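Local coordinates for protein bacterial leucyl aminopeptidase (PDB 6ESL) that probably cleaves amino-terminal residues from peptides as a secreted two-zinc M28 aminopeptidase, serving nutrient acquisition of Legionella pneumophila inside amoebas, at residues P202-G207 with P276-V281; H139-Y144 with P218-D223; V20-Q25 with F72-H77; Y113-E118 with I316-H321. All blocks are in the same frame, centred on the assembly; numbering follows the deposited sequence.

Contact 1 (P202-G207 with P276-V281)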
loop_
_atom_site.group_PDB
_atom_site.type_symbol
_atom_site.label_atom_id
_atom_site.label_comp_id
_atom_site.label_asym_id
_atom_site.label_seq_id
_atom_site.Cartn_x
_atom_site.Cartn_y
_atom_site.Cartn_z
ATOM N N PRO B 202 21.869 10.441 1.117
ATOM C CA PRO B 202 20.843 10.046 0.107
ATOM C C PRO B 202 19.806 11.142 -0.132
ATOM O O PRO B 202 19.319 11.745 0.812
ATOM C CB PRO B 202 20.265 8.731 0.689
ATOM C CG PRO B 202 21.452 8.144 1.475
ATOM C CD PRO B 202 22.091 9.374 2.120
ATOM N N ALA B 203 19.607 11.515 -1.394
ATOM C CA ALA B 203 18.826 12.712 -1.742
ATOM C C ALA B 203 17.304 12.496 -1.730
ATOM O O ALA B 203 16.822 11.352 -1.760
ATOM C CB ALA B 203 19.234 13.215 -3.102
ATOM N N ILE B 204 16.598 13.605 -1.850
ATOM C CA ILE B 204 15.162 13.641 -1.975
ATOM C C ILE B 204 14.915 14.209 -3.355
ATOM O O ILE B 204 15.397 15.256 -3.666
ATOM C CB ILE B 204 14.516 14.592 -0.970
ATOM C CG1 ILE B 204 14.651 14.100 0.452
ATOM C CG2 ILE B 204 13.058 14.787 -1.268
ATOM C CD1 ILE B 204 14.487 12.617 0.629
ATOM N N VAL B 205 14.132 13.540 -4.173
ATOM C CA VAL B 205 13.889 13.994 -5.523
ATOM C C VAL B 205 12.415 14.324 -5.829
ATOM O O VAL B 205 11.571 13.565 -5.491
ATOM C CB VAL B 205 14.345 12.934 -6.525
ATOM C CG1 VAL B 205 14.059 13.338 -7.934
ATOM C CG2 VAL B 205 15.769 12.496 -6.310
ATOM N N ILE B 206 12.146 15.458 -6.456
ATOM C CA ILE B 206 10.827 15.862 -6.860
ATOM C C ILE B 206 10.850 16.084 -8.337
ATOM O O ILE B 206 11.598 16.885 -8.803
ATOM C CB ILE B 206 10.406 17.156 -6.161
ATOM C CG1 ILE B 206 10.275 16.961 -4.671
ATOM C CG2 ILE B 206 9.093 17.666 -6.688
ATOM C CD1 ILE B 206 11.456 17.448 -3.897
ATOM N N GLY B 207 9.976 15.420 -9.072
ATOM C CA GLY B 207 9.972 15.509 -10.514
ATOM C C GLY B 207 8.663 15.771 -11.185
ATOM O O GLY B 207 7.582 15.618 -10.570
ATOM N N PRO B 276 23.421 8.771 -4.229
ATOM C CA PRO B 276 22.356 7.939 -3.688
ATOM C C PRO B 276 21.078 8.758 -3.532
ATOM O O PRO B 276 21.120 9.997 -3.457
ATOM C CB PRO B 276 22.905 7.482 -2.320
ATOM C CG PRO B 276 23.870 8.591 -1.936
ATOM C CD PRO B 276 24.312 9.326 -3.184
ATOM N N VAL B 277 19.962 8.040 -3.497
ATOM C CA VAL B 277 18.608 8.646 -3.433
ATOM C C VAL B 277 17.810 7.881 -2.437
ATOM O O VAL B 277 17.666 6.636 -2.524
ATOM C CB VAL B 277 17.887 8.642 -4.778
ATOM C CG1 VAL B 277 16.465 9.185 -4.656
ATOM C CG2 VAL B 277 18.659 9.464 -5.781
ATOM N N LYS B 278 17.273 8.628 -1.490
ATOM C CA LYS B 278 16.417 8.088 -0.455
ATOM C C LYS B 278 14.961 7.936 -0.900
ATOM O O LYS B 278 14.338 6.927 -0.635
ATOM C CB LYS B 278 16.438 9.021 0.788
ATOM C CG LYS B 278 15.451 8.520 1.832
ATOM C CD LYS B 278 15.697 8.860 3.281
ATOM C CE LYS B 278 14.949 7.777 4.072
ATOM N NZ LYS B 278 14.756 8.090 5.496
ATOM N N ALA B 279 14.402 8.990 -1.526
ATOM C CA ALA B 279 12.983 8.965 -1.900
ATOM C C ALA B 279 12.678 9.927 -3.064
ATOM O O ALA B 279 13.243 11.050 -3.145
ATOM C CB ALA B 279 12.108 9.285 -0.702
ATOM N N VAL B 280 11.731 9.483 -3.904
ATOM C CA VAL B 280 11.333 10.200 -5.109
ATOM C C VAL B 280 9.798 10.406 -5.135
ATOM O O VAL B 280 9.033 9.465 -4.818
ATOM C CB VAL B 280 11.759 9.375 -6.334
ATOM C CG1 VAL B 280 11.419 10.091 -7.586
ATOM C CG2 VAL B 280 13.252 9.135 -6.262
ATOM N N VAL B 281 9.336 11.596 -5.530
ATOM C CA VAL B 281 7.946 11.776 -5.866
ATOM C C VAL B 281 7.863 12.285 -7.312
ATOM O O VAL B 281 8.789 13.026 -7.801
ATOM C CB VAL B 281 7.207 12.708 -4.859
ATOM C CG1 VAL B 281 7.829 14.078 -4.798
ATOM C CG2 VAL B 281 5.711 12.829 -5.110
#
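Two neighbouring parallel strands in the middle of the mixed eight-stranded sheet of the M28 peptidase fold, 203-207 and 279-281, meet here with their axes 4.8 Å apart and 11° from parallel. Pairing starts at the proline-led ends, where Ala203 N donates to Pro276 O. A beta bulge follows: Ala203 pairs with Val277 but Ile204 with Ala279, because the chain turns a corner at Lys278. Ala203 O faces both amides of the bulge, taking a 2.8 Å bond from Lys278 N and a weak one from Ala279 N. Beyond it the regular parallel pattern resumes, with Val205 N bonded to Ala279 O at 2.8 Å, Val281 N to Val205 O and Gly207 N to Val281 O. Side chains alternate between the two faces. On one, Val205 lies beside Val280, pointing the same way, and crosses Val277 at about a right angle, CG2 to CG1 at 3.8 Å; Trp339 of helix 336-340 packs on both Val277 and Val280. On the other, Ile204, Ile206 and Val281 pack against helix 373-391 through Phe386, Ala387 and Leu390. Strand 248-253 pairs with the far edge of 203-207, so both edges of that strand are used. At the exposed end Pro202 CB rests on Lys278 CB, while the lysine chain runs on extended, away from the strand. Deeper in, Val281 CG1 sits between its own backbone N and carbonyl carbon (chi1 59°), which brings it to 3.8 Å from Ile206 CG1.

Contact 2 (H139-Y144 with P218-D223). With ZN (zinc ion), chain E; ZN (zinc ion), chain F.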
loop_
_atom_site.group_PDB
_atom_site.type_symbol
_atom_site.label_atom_id
_atom_site.label_comp_id
_atom_site.label_asym_id
_atom_site.label_seq_id
_atom_site.Cartn_x
_atom_site.Cartn_y
_atom_site.Cartn_z
ATOM N N HIS B 139 3.233 30.359 -19.603
ATOM C CA HIS B 139 4.406 30.336 -20.491
ATOM C C HIS B 139 4.593 28.942 -21.098
ATOM O O HIS B 139 4.753 28.775 -22.313
ATOM C CB HIS B 139 5.631 30.709 -19.700
ATOM C CG HIS B 139 6.838 30.881 -20.568
ATOM N ND1 HIS B 139 7.628 29.806 -20.949
ATOM C CD2 HIS B 139 7.326 31.968 -21.219
ATOM C CE1 HIS B 139 8.569 30.241 -21.770
ATOM N NE2 HIS B 139 8.417 31.538 -21.935
ATOM N N MET B 140 4.506 27.883 -20.279
ATOM C CA MET B 140 4.801 26.523 -20.826
ATOM C C MET B 140 3.818 26.178 -21.908
ATOM O O MET B 140 4.223 25.655 -22.933
ATOM C CB MET B 140 4.751 25.452 -19.738
ATOM C CG MET B 140 5.948 25.501 -18.818
ATOM S SD MET B 140 6.084 24.034 -17.759
ATOM C CE MET B 140 6.625 22.739 -18.889
ATOM N N THR B 141 2.542 26.502 -21.710
ATOM C CA THR B 141 1.532 26.138 -22.706
ATOM C C THR B 141 1.568 26.989 -23.991
ATOM O O THR B 141 0.896 26.674 -24.956
ATOM C CB THR B 141 0.119 26.166 -22.146
ATOM O OG1 THR B 141 -0.232 27.499 -21.644
ATOM C CG2 THR B 141 -0.074 25.141 -20.994
ATOM N N SER B 142 2.412 28.004 -24.022
ATOM C CA SER B 142 2.491 28.844 -25.211
ATOM C C SER B 142 3.492 28.326 -26.192
ATOM O O SER B 142 3.414 28.734 -27.364
ATOM C CB SER B 142 2.782 30.291 -24.820
ATOM O OG SER B 142 4.163 30.365 -24.606
ATOM N N TYR B 143 4.284 27.323 -25.838
ATOM C CA TYR B 143 5.129 26.693 -26.845
ATOM C C TYR B 143 4.147 25.902 -27.740
ATOM O O TYR B 143 3.177 25.338 -27.234
ATOM C CB TYR B 143 6.146 25.756 -26.198
ATOM C CG TYR B 143 7.133 26.457 -25.291
ATOM C CD1 TYR B 143 8.328 26.958 -25.790
ATOM C CD2 TYR B 143 6.870 26.615 -23.937
ATOM C CE1 TYR B 143 9.233 27.599 -24.966
ATOM C CE2 TYR B 143 7.769 27.255 -23.105
ATOM C CZ TYR B 143 8.949 27.744 -23.624
ATOM O OH TYR B 143 9.848 28.381 -22.799
ATOM N N TYR B 144 4.388 25.859 -29.050
ATOM C CA TYR B 144 3.527 25.166 -29.992
ATOM C C TYR B 144 3.352 23.692 -29.509
ATOM O O TYR B 144 2.249 23.134 -29.519
ATOM C CB TYR B 144 4.097 25.253 -31.404
ATOM C CG TYR B 144 3.299 24.522 -32.436
ATOM C CD1 TYR B 144 2.132 25.096 -32.934
ATOM C CD2 TYR B 144 3.667 23.253 -32.909
ATOM C CE1 TYR B 144 1.343 24.426 -33.861
ATOM C CE2 TYR B 144 2.886 22.591 -33.828
ATOM C CZ TYR B 144 1.729 23.206 -34.303
ATOM O OH TYR B 144 0.894 22.578 -35.160
ATOM N N PRO B 218 -0.673 22.139 -26.311
ATOM C CA PRO B 218 -0.446 22.997 -25.130
ATOM C C PRO B 218 -0.042 22.237 -23.853
ATOM O O PRO B 218 0.625 22.784 -22.987
ATOM C CB PRO B 218 -1.803 23.690 -24.899
ATOM C CG PRO B 218 -2.634 23.313 -26.039
ATOM C CD PRO B 218 -2.057 22.136 -26.776
ATOM N N GLY B 219 -0.455 21.003 -23.743
ATOM C CA GLY B 219 -0.050 20.181 -22.612
ATOM C C GLY B 219 -0.251 20.775 -21.266
ATOM O O GLY B 219 0.624 20.728 -20.430
ATOM N N ALA B 220 -1.412 21.384 -21.054
ATOM C CA ALA B 220 -1.624 22.070 -19.820
ATOM C C ALA B 220 -1.633 21.103 -18.619
ATOM O O ALA B 220 -0.942 21.298 -17.624
ATOM C CB ALA B 220 -2.905 22.896 -19.929
ATOM N N GLY B 221 -2.568 20.176 -18.674
ATOM C CA GLY B 221 -2.696 19.129 -17.666
ATOM C C GLY B 221 -1.504 18.207 -17.695
ATOM O O GLY B 221 -0.816 18.034 -16.660
ATOM N N ASP B 222 -1.257 17.675 -18.874
ATOM C CA ASP B 222 -0.116 16.796 -19.008
ATOM C C ASP B 222 1.010 17.341 -19.805
ATOM O O ASP B 222 0.973 17.298 -21.031
ATOM C CB ASP B 222 -0.716 15.552 -19.692
ATOM C CG ASP B 222 0.226 14.385 -19.792
ATOM O OD1 ASP B 222 1.250 14.324 -19.069
ATOM O OD2 ASP B 222 -0.077 13.509 -20.618
ATOM N N ASP B 223 2.141 17.698 -19.142
ATOM C CA ASP B 223 2.339 17.839 -17.696
ATOM C C ASP B 223 2.878 19.225 -17.405
ATOM O O ASP B 223 3.733 19.415 -16.535
ATOM C CB ASP B 223 3.279 16.789 -17.158
ATOM C CG ASP B 223 3.385 16.812 -15.674
ATOM O OD1 ASP B 223 2.458 17.247 -14.975
ATOM O OD2 ASP B 223 4.428 16.295 -15.172
HETATM ZN ZN ZN E . 1.598 11.681 -20.445
HETATM ZN ZN ZN F . 2.212 12.895 -18.133
HETATM O O HOH W 1 0.367 11.775 -17.768
#
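The last turn of helix 130-142 approaches the loop that leads into helix 220-239 of the M28 peptidase fold, the backbones coming nearest at Thr141 and Pro218, whose CA atoms are 4.4 Å apart. Gly219 holds the N-cap position with positive phi (51°), and the helix opens with a pi-type turn over 220-223. No hydrogen bond joins the two segments; the touch is made by Thr141. Its CG2 lies anti to the carbonyl carbon and reaches Pro218 O at 3.2 Å and Ala220 CB at 3.8 Å, while Thr141 CA makes a CA-H...O contact with the same Pro218 oxygen. The threonine hydroxyl is used elsewhere, on Leu137 O one turn back in its helix. Arg146 hydrogen-bonds to Pro218 O and Gly219 O, and Asp366 takes the amides of Gly221 and Asp222. The helix start thus packed is the one that presents a zinc ligand. Asp222 bridges the two zinc ions, and a cis peptide links it to Asp223. His209, Asp284 and a water complete the shell of the chain F zinc, and Glu257 binds the chain E zinc. Asp222 OD1 stands 2.0 Å from the chain F zinc, and OD2 2.5 Å from the chain E zinc.

Contact 3 (V20-Q25 with F72-H77)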
loop_
_atom_site.group_PDB
_atom_site.type_symbol
_atom_site.label_atom_id
_atom_site.label_comp_id
_atom_site.label_asym_id
_atom_site.label_seq_id
_atom_site.Cartn_x
_atom_site.Cartn_y
_atom_site.Cartn_z
ATOM N N VAL B 20 5.591 -33.932 23.107
ATOM C CA VAL B 20 5.773 -33.891 21.627
ATOM C C VAL B 20 6.704 -32.769 21.207
ATOM O O VAL B 20 6.980 -31.872 21.995
ATOM C CB VAL B 20 4.432 -33.815 20.803
ATOM C CG1 VAL B 20 3.613 -35.065 21.017
ATOM C CG2 VAL B 20 3.547 -32.637 21.110
ATOM N N HIS B 21 7.220 -32.928 19.977
ATOM C CA HIS B 21 8.041 -31.869 19.478
ATOM C C HIS B 21 7.218 -31.143 18.449
ATOM O O HIS B 21 6.444 -31.746 17.750
ATOM C CB HIS B 21 9.316 -32.363 18.711
ATOM C CG HIS B 21 10.294 -33.141 19.523
ATOM N ND1 HIS B 21 11.314 -33.908 18.974
ATOM C CD2 HIS B 21 10.460 -33.207 20.865
ATOM C CE1 HIS B 21 12.046 -34.426 19.942
ATOM N NE2 HIS B 21 11.571 -33.989 21.095
ATOM N N GLU B 22 7.612 -29.925 18.160
ATOM C CA GLU B 22 7.050 -29.062 17.142
ATOM C C GLU B 22 8.141 -28.373 16.349
ATOM O O GLU B 22 9.257 -28.200 16.810
ATOM C CB GLU B 22 6.083 -28.021 17.757
ATOM C CG GLU B 22 5.015 -28.611 18.674
ATOM C CD GLU B 22 3.912 -27.642 19.099
ATOM O OE1 GLU B 22 3.909 -27.317 20.280
ATOM O OE2 GLU B 22 3.046 -27.347 18.286
ATOM N N GLN B 23 7.853 -28.103 15.122
ATOM C CA GLN B 23 8.714 -27.381 14.260
ATOM C C GLN B 23 8.162 -25.973 14.018
ATOM O O GLN B 23 6.985 -25.750 13.568
ATOM C CB GLN B 23 8.929 -28.093 12.948
ATOM C CG GLN B 23 9.507 -29.543 13.207
ATOM C CD GLN B 23 8.447 -30.561 13.692
ATOM O OE1 GLN B 23 7.362 -30.592 13.080
ATOM N NE2 GLN B 23 8.682 -31.213 14.743
ATOM N N LEU B 24 9.092 -25.032 14.228
ATOM C CA LEU B 24 8.812 -23.562 14.084
ATOM C C LEU B 24 9.711 -22.941 13.070
ATOM O O LEU B 24 10.938 -23.237 13.091
ATOM C CB LEU B 24 9.036 -22.922 15.418
ATOM C CG LEU B 24 8.328 -23.541 16.599
ATOM C CD1 LEU B 24 8.639 -22.785 17.856
ATOM C CD2 LEU B 24 6.821 -23.583 16.313
ATOM N N GLN B 25 9.136 -22.107 12.211
ATOM C CA GLN B 25 9.872 -21.253 11.304
ATOM C C GLN B 25 10.092 -19.915 12.017
ATOM O O GLN B 25 9.104 -19.286 12.413
ATOM C CB GLN B 25 9.248 -21.045 9.971
ATOM C CG GLN B 25 10.135 -20.322 8.982
ATOM C CD GLN B 25 9.624 -20.382 7.521
ATOM O OE1 GLN B 25 9.781 -19.428 6.749
ATOM N NE2 GLN B 25 8.949 -21.474 7.177
ATOM N N PHE B 72 6.832 -16.262 15.232
ATOM C CA PHE B 72 7.209 -17.541 14.558
ATOM C C PHE B 72 5.946 -18.143 13.948
ATOM O O PHE B 72 4.823 -17.788 14.315
ATOM C CB PHE B 72 7.949 -18.427 15.480
ATOM C CG PHE B 72 7.176 -18.813 16.712
ATOM C CD1 PHE B 72 6.169 -19.795 16.657
ATOM C CD2 PHE B 72 7.485 -18.282 17.949
ATOM C CE1 PHE B 72 5.457 -20.161 17.762
ATOM C CE2 PHE B 72 6.777 -18.682 19.097
ATOM C CZ PHE B 72 5.734 -19.582 18.970
ATOM N N VAL B 73 6.177 -19.041 12.970
ATOM C CA VAL B 73 5.070 -19.795 12.361
ATOM C C VAL B 73 5.280 -21.250 12.693
ATOM O O VAL B 73 6.388 -21.766 12.553
ATOM C CB VAL B 73 4.974 -19.508 10.862
ATOM C CG1 VAL B 73 3.909 -20.439 10.212
ATOM C CG2 VAL B 73 4.602 -18.058 10.627
ATOM N N ASN B 74 4.265 -21.899 13.234
ATOM C CA ASN B 74 4.280 -23.343 13.511
ATOM C C ASN B 74 4.126 -24.087 12.208
ATOM O O ASN B 74 3.121 -23.962 11.523
ATOM C CB ASN B 74 3.181 -23.711 14.501
ATOM C CG ASN B 74 3.401 -25.013 15.163
ATOM O OD1 ASN B 74 3.728 -25.956 14.451
ATOM N ND2 ASN B 74 3.316 -25.109 16.476
ATOM N N VAL B 75 5.183 -24.793 11.795
ATOM C CA VAL B 75 5.154 -25.519 10.474
ATOM C C VAL B 75 5.016 -27.050 10.687
ATOM O O VAL B 75 5.223 -27.817 9.765
ATOM C CB VAL B 75 6.363 -25.147 9.570
ATOM C CG1 VAL B 75 6.292 -23.693 9.200
ATOM C CG2 VAL B 75 7.714 -25.569 10.216
ATOM N N SER B 76 4.730 -27.500 11.883
ATOM C CA SER B 76 4.641 -28.907 12.151
ATOM C C SER B 76 3.655 -29.615 11.211
ATOM O O SER B 76 3.959 -30.728 10.697
ATOM C CB SER B 76 4.183 -29.166 13.549
ATOM O OG SER B 76 4.916 -28.502 14.551
ATOM N N HIS B 77 2.494 -28.995 10.983
ATOM C CA HIS B 77 1.472 -29.595 10.115
ATOM C C HIS B 77 2.052 -29.879 8.725
ATOM O O HIS B 77 1.751 -30.888 8.122
ATOM C CB HIS B 77 0.166 -28.743 10.022
ATOM C CG HIS B 77 -0.966 -29.426 9.277
ATOM N ND1 HIS B 77 -1.334 -30.751 9.491
ATOM C CD2 HIS B 77 -1.816 -28.962 8.321
ATOM C CE1 HIS B 77 -2.342 -31.076 8.698
ATOM N NE2 HIS B 77 -2.654 -30.009 7.978
HETATM O O HOH W 2 5.597 -32.351 12.342
#
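Ser76 OG accepts from Gln23 N at 3.0 Å and donates to Asn74 OD1 at 2.8 Å, in the carbonyl plane on a lone pair. Asn74 OD1 also takes the backbone N of Ser76, an Asx turn thereby tied to the neighbouring strand. This is the edge of the small antiparallel four-stranded sheet, where strand 73-74 pairs with 21-27. Leu24 and Asn74 form a non-hydrogen-bonded pair; Gln25 and Val73 form a hydrogen-bonded one, Gln25 N to Val73 O and Val73 N to Gln25 O. Val75 N adds a 2.7 Å bond to Gln23 O. Asn74 ND2 donates to Glu22 OE2 from above the carboxylate plane, the two flat groups turned 46° apart. That glutamate also meets the second subunit, through a hydrogen bond with its Tyr186 and a salt bridge with its Arg258; the sheet edge is therefore part of the dimer interface. Because Arg258 directly follows the zinc ligand Glu257 in sequence, this edge lies beside the neighbour's metal-site segment. Gln23 bends at chi2 (77°), with NE2 bonded to Asp51 on strand 47-53. On the Leu24 side, helix 57-67 covers Leu24 and Phe72. Leu24 CD1 lies over one face of the Phe72 ring in a CH-pi contact, 4.2 Å from the centroid, and CD2 lies 3.9 Å from Phe72 CD1.

Contact 4 (Y113-E118 with I316-H321)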
loop_
_atom_site.group_PDB
_atom_site.type_symbol
_atom_site.label_atom_id
_atom_site.label_comp_id
_atom_site.label_asym_id
_atom_site.label_seq_id
_atom_site.Cartn_x
_atom_site.Cartn_y
_atom_site.Cartn_z
ATOM N N TYR B 113 8.857 6.931 7.906
ATOM C CA TYR B 113 8.582 8.236 7.379
ATOM C C TYR B 113 7.621 8.819 8.405
ATOM O O TYR B 113 6.611 8.232 8.701
ATOM C CB TYR B 113 7.935 8.162 5.984
ATOM C CG TYR B 113 8.751 7.508 4.897
ATOM C CD1 TYR B 113 9.904 8.081 4.423
ATOM C CD2 TYR B 113 8.356 6.327 4.331
ATOM C CE1 TYR B 113 10.646 7.477 3.440
ATOM C CE2 TYR B 113 9.088 5.715 3.351
ATOM C CZ TYR B 113 10.235 6.293 2.901
ATOM O OH TYR B 113 10.965 5.686 1.938
ATOM N N GLU B 114 7.914 9.994 8.927
ATOM C CA GLU B 114 7.049 10.584 9.939
ATOM C C GLU B 114 6.898 12.043 9.692
ATOM O O GLU B 114 7.680 12.631 8.980
ATOM C CB GLU B 114 7.641 10.400 11.353
ATOM C CG GLU B 114 8.101 8.967 11.671
ATOM C CD GLU B 114 8.657 8.811 13.094
ATOM O OE1 GLU B 114 9.848 9.098 13.381
ATOM O OE2 GLU B 114 7.863 8.338 13.930
ATOM N N ILE B 115 5.897 12.593 10.324
ATOM C CA ILE B 115 5.602 14.026 10.313
ATOM C C ILE B 115 6.169 14.620 11.621
ATOM O O ILE B 115 5.701 14.277 12.699
ATOM C CB ILE B 115 4.058 14.253 10.262
ATOM C CG1 ILE B 115 3.543 13.720 8.879
ATOM C CG2 ILE B 115 3.720 15.691 10.662
ATOM C CD1 ILE B 115 2.060 13.575 8.637
ATOM N N LYS B 116 7.217 15.423 11.485
ATOM C CA LYS B 116 7.980 15.991 12.597
ATOM C C LYS B 116 8.394 17.366 12.325
ATOM O O LYS B 116 9.267 17.849 13.012
ATOM C CB LYS B 116 9.292 15.274 12.772
ATOM C CG LYS B 116 9.236 13.780 12.987
ATOM C CD LYS B 116 10.667 13.296 13.117
ATOM C CE LYS B 116 10.775 12.007 13.922
ATOM N NZ LYS B 116 11.902 12.043 14.909
ATOM N N HIS B 117 7.860 18.038 11.311
ATOM C CA HIS B 117 8.337 19.380 10.965
ATOM C C HIS B 117 7.174 20.283 10.649
ATOM O O HIS B 117 7.232 21.078 9.724
ATOM C CB HIS B 117 9.365 19.318 9.813
ATOM C CG HIS B 117 10.610 18.594 10.188
ATOM N ND1 HIS B 117 11.667 19.217 10.805
ATOM C CD2 HIS B 117 10.935 17.286 10.138
ATOM C CE1 HIS B 117 12.612 18.341 11.077
ATOM N NE2 HIS B 117 12.196 17.164 10.688
ATOM N N GLU B 118 6.112 20.151 11.451
ATOM C CA GLU B 118 4.905 20.961 11.292
ATOM C C GLU B 118 5.103 22.415 11.132
ATOM O O GLU B 118 4.549 22.975 10.204
ATOM C CB GLU B 118 3.942 20.756 12.451
ATOM C CG GLU B 118 3.096 19.543 12.183
ATOM C CD GLU B 118 2.073 19.294 13.228
ATOM O OE1 GLU B 118 1.171 20.162 13.315
ATOM O OE2 GLU B 118 2.187 18.242 13.907
ATOM N N ILE B 316 -0.943 14.339 2.755
ATOM C CA ILE B 316 -2.123 14.981 2.175
ATOM C C ILE B 316 -3.118 15.312 3.316
ATOM O O ILE B 316 -3.611 16.435 3.440
ATOM C CB ILE B 316 -2.795 14.125 1.073
ATOM C CG1 ILE B 316 -1.897 14.056 -0.181
ATOM C CG2 ILE B 316 -4.111 14.716 0.701
ATOM C CD1 ILE B 316 -2.137 12.873 -1.110
ATOM N N ASP B 317 -3.419 14.305 4.139
ATOM C CA ASP B 317 -4.444 14.488 5.148
ATOM C C ASP B 317 -4.038 15.563 6.205
ATOM O O ASP B 317 -4.815 16.492 6.490
ATOM C CB ASP B 317 -4.763 13.163 5.816
ATOM C CG ASP B 317 -5.785 13.329 6.919
ATOM O OD1 ASP B 317 -6.929 13.691 6.601
ATOM O OD2 ASP B 317 -5.437 13.213 8.093
ATOM N N HIS B 318 -2.814 15.452 6.707
ATOM C CA HIS B 318 -2.268 16.354 7.708
ATOM C C HIS B 318 -2.063 17.775 7.231
ATOM O O HIS B 318 -2.399 18.750 7.945
ATOM C CB HIS B 318 -0.912 15.844 8.260
ATOM C CG HIS B 318 -0.527 16.469 9.573
ATOM N ND1 HIS B 318 -0.552 15.761 10.753
ATOM C CD2 HIS B 318 -0.173 17.740 9.905
ATOM C CE1 HIS B 318 -0.200 16.547 11.748
ATOM N NE2 HIS B 318 0.069 17.747 11.259
ATOM N N TYR B 319 -1.500 17.949 6.041
ATOM C CA TYR B 319 -1.138 19.320 5.610
ATOM C C TYR B 319 -2.040 19.907 4.572
ATOM O O TYR B 319 -2.064 21.072 4.469
ATOM C CB TYR B 319 0.290 19.357 5.042
ATOM C CG TYR B 319 1.381 19.160 6.065
ATOM C CD1 TYR B 319 1.591 20.130 7.107
ATOM C CD2 TYR B 319 2.228 18.049 6.018
ATOM C CE1 TYR B 319 2.609 19.949 8.038
ATOM C CE2 TYR B 319 3.269 17.920 6.950
ATOM C CZ TYR B 319 3.441 18.870 7.944
ATOM O OH TYR B 319 4.474 18.710 8.850
ATOM N N ILE B 320 -2.712 19.108 3.752
ATOM C CA ILE B 320 -3.520 19.655 2.653
ATOM C C ILE B 320 -5.020 19.681 3.020
ATOM O O ILE B 320 -5.784 20.514 2.499
ATOM C CB ILE B 320 -3.283 18.876 1.324
ATOM C CG1 ILE B 320 -1.777 18.615 1.037
ATOM C CG2 ILE B 320 -3.917 19.566 0.166
ATOM C CD1 ILE B 320 -0.995 19.900 1.003
ATOM N N HIS B 321 -5.448 18.728 3.847
ATOM C CA HIS B 321 -6.827 18.698 4.343
ATOM C C HIS B 321 -7.849 18.512 3.222
ATOM O O HIS B 321 -8.859 19.155 3.225
ATOM C CB HIS B 321 -7.135 19.950 5.217
ATOM C CG HIS B 321 -6.228 20.069 6.394
ATOM N ND1 HIS B 321 -5.374 21.136 6.581
ATOM C CD2 HIS B 321 -6.025 19.228 7.439
ATOM C CE1 HIS B 321 -4.689 20.955 7.700
ATOM N NE2 HIS B 321 -5.056 19.797 8.228
#
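From its CB, directed toward the C-terminal part of helix 306-320 of the M28 peptidase fold, Ile115 sends out two branches: CG2 touches His318 and Tyr319, CD1 only His318. CG2, anti to the backbone N, sits over the centre of the His318 imidazole in a CH-pi contact, 4.2 Å from the ring centroid and 9° off its normal, and meets Tyr319 OH at 3.6 Å. The other branch runs through CG1 to CD1, which reaches His318 CB at 3.8 Å. This surface contact joins the segment leading into helix 118-125, whose N-cap is His117, to helix 306-320. Tyr319 lies across the opening of helix 118-125, its OH 3.3 Å from Glu118 CA; that hydroxyl is hydrogen-bonded to Glu389 of helix 373-391, which also accepts from the amides of Lys116 and His117. Val121, Asn122 and Leu125 of helix 118-125 also touch the Tyr319 side chain. Ile316 O accepts from both Ile320 N and His321 N, and His321 has positive phi. Glu118 comes to the edge of the His318 ring with its carboxylate turned 72° from the ring plane, CD 3.2 Å from NE2, though neither carboxylate oxygen makes a hydrogen bond to that nitrogen.

Along the chain contact 3 closes first, within the small antiparallel sheet, which lies apart from the peptidase body: its centre is about 42 Å from that of contact 1 and about 62 Å from that of contact 2, on the opposite side of the chain's centre. The other three belong to one body. Contact 4 spans both contacts 1 and 2 in sequence, bringing the loop at 113-118 onto helix 306-320. The centres of contacts 1 and 4 are about 18 Å apart. Contacts 1 and 2 alternate along the chain, and strand 203-209 runs on toward helix 220-239, linking the sheet centre to the zinc site. Contact 3 also meets the second subunit, so the N-terminal sheet packs against it.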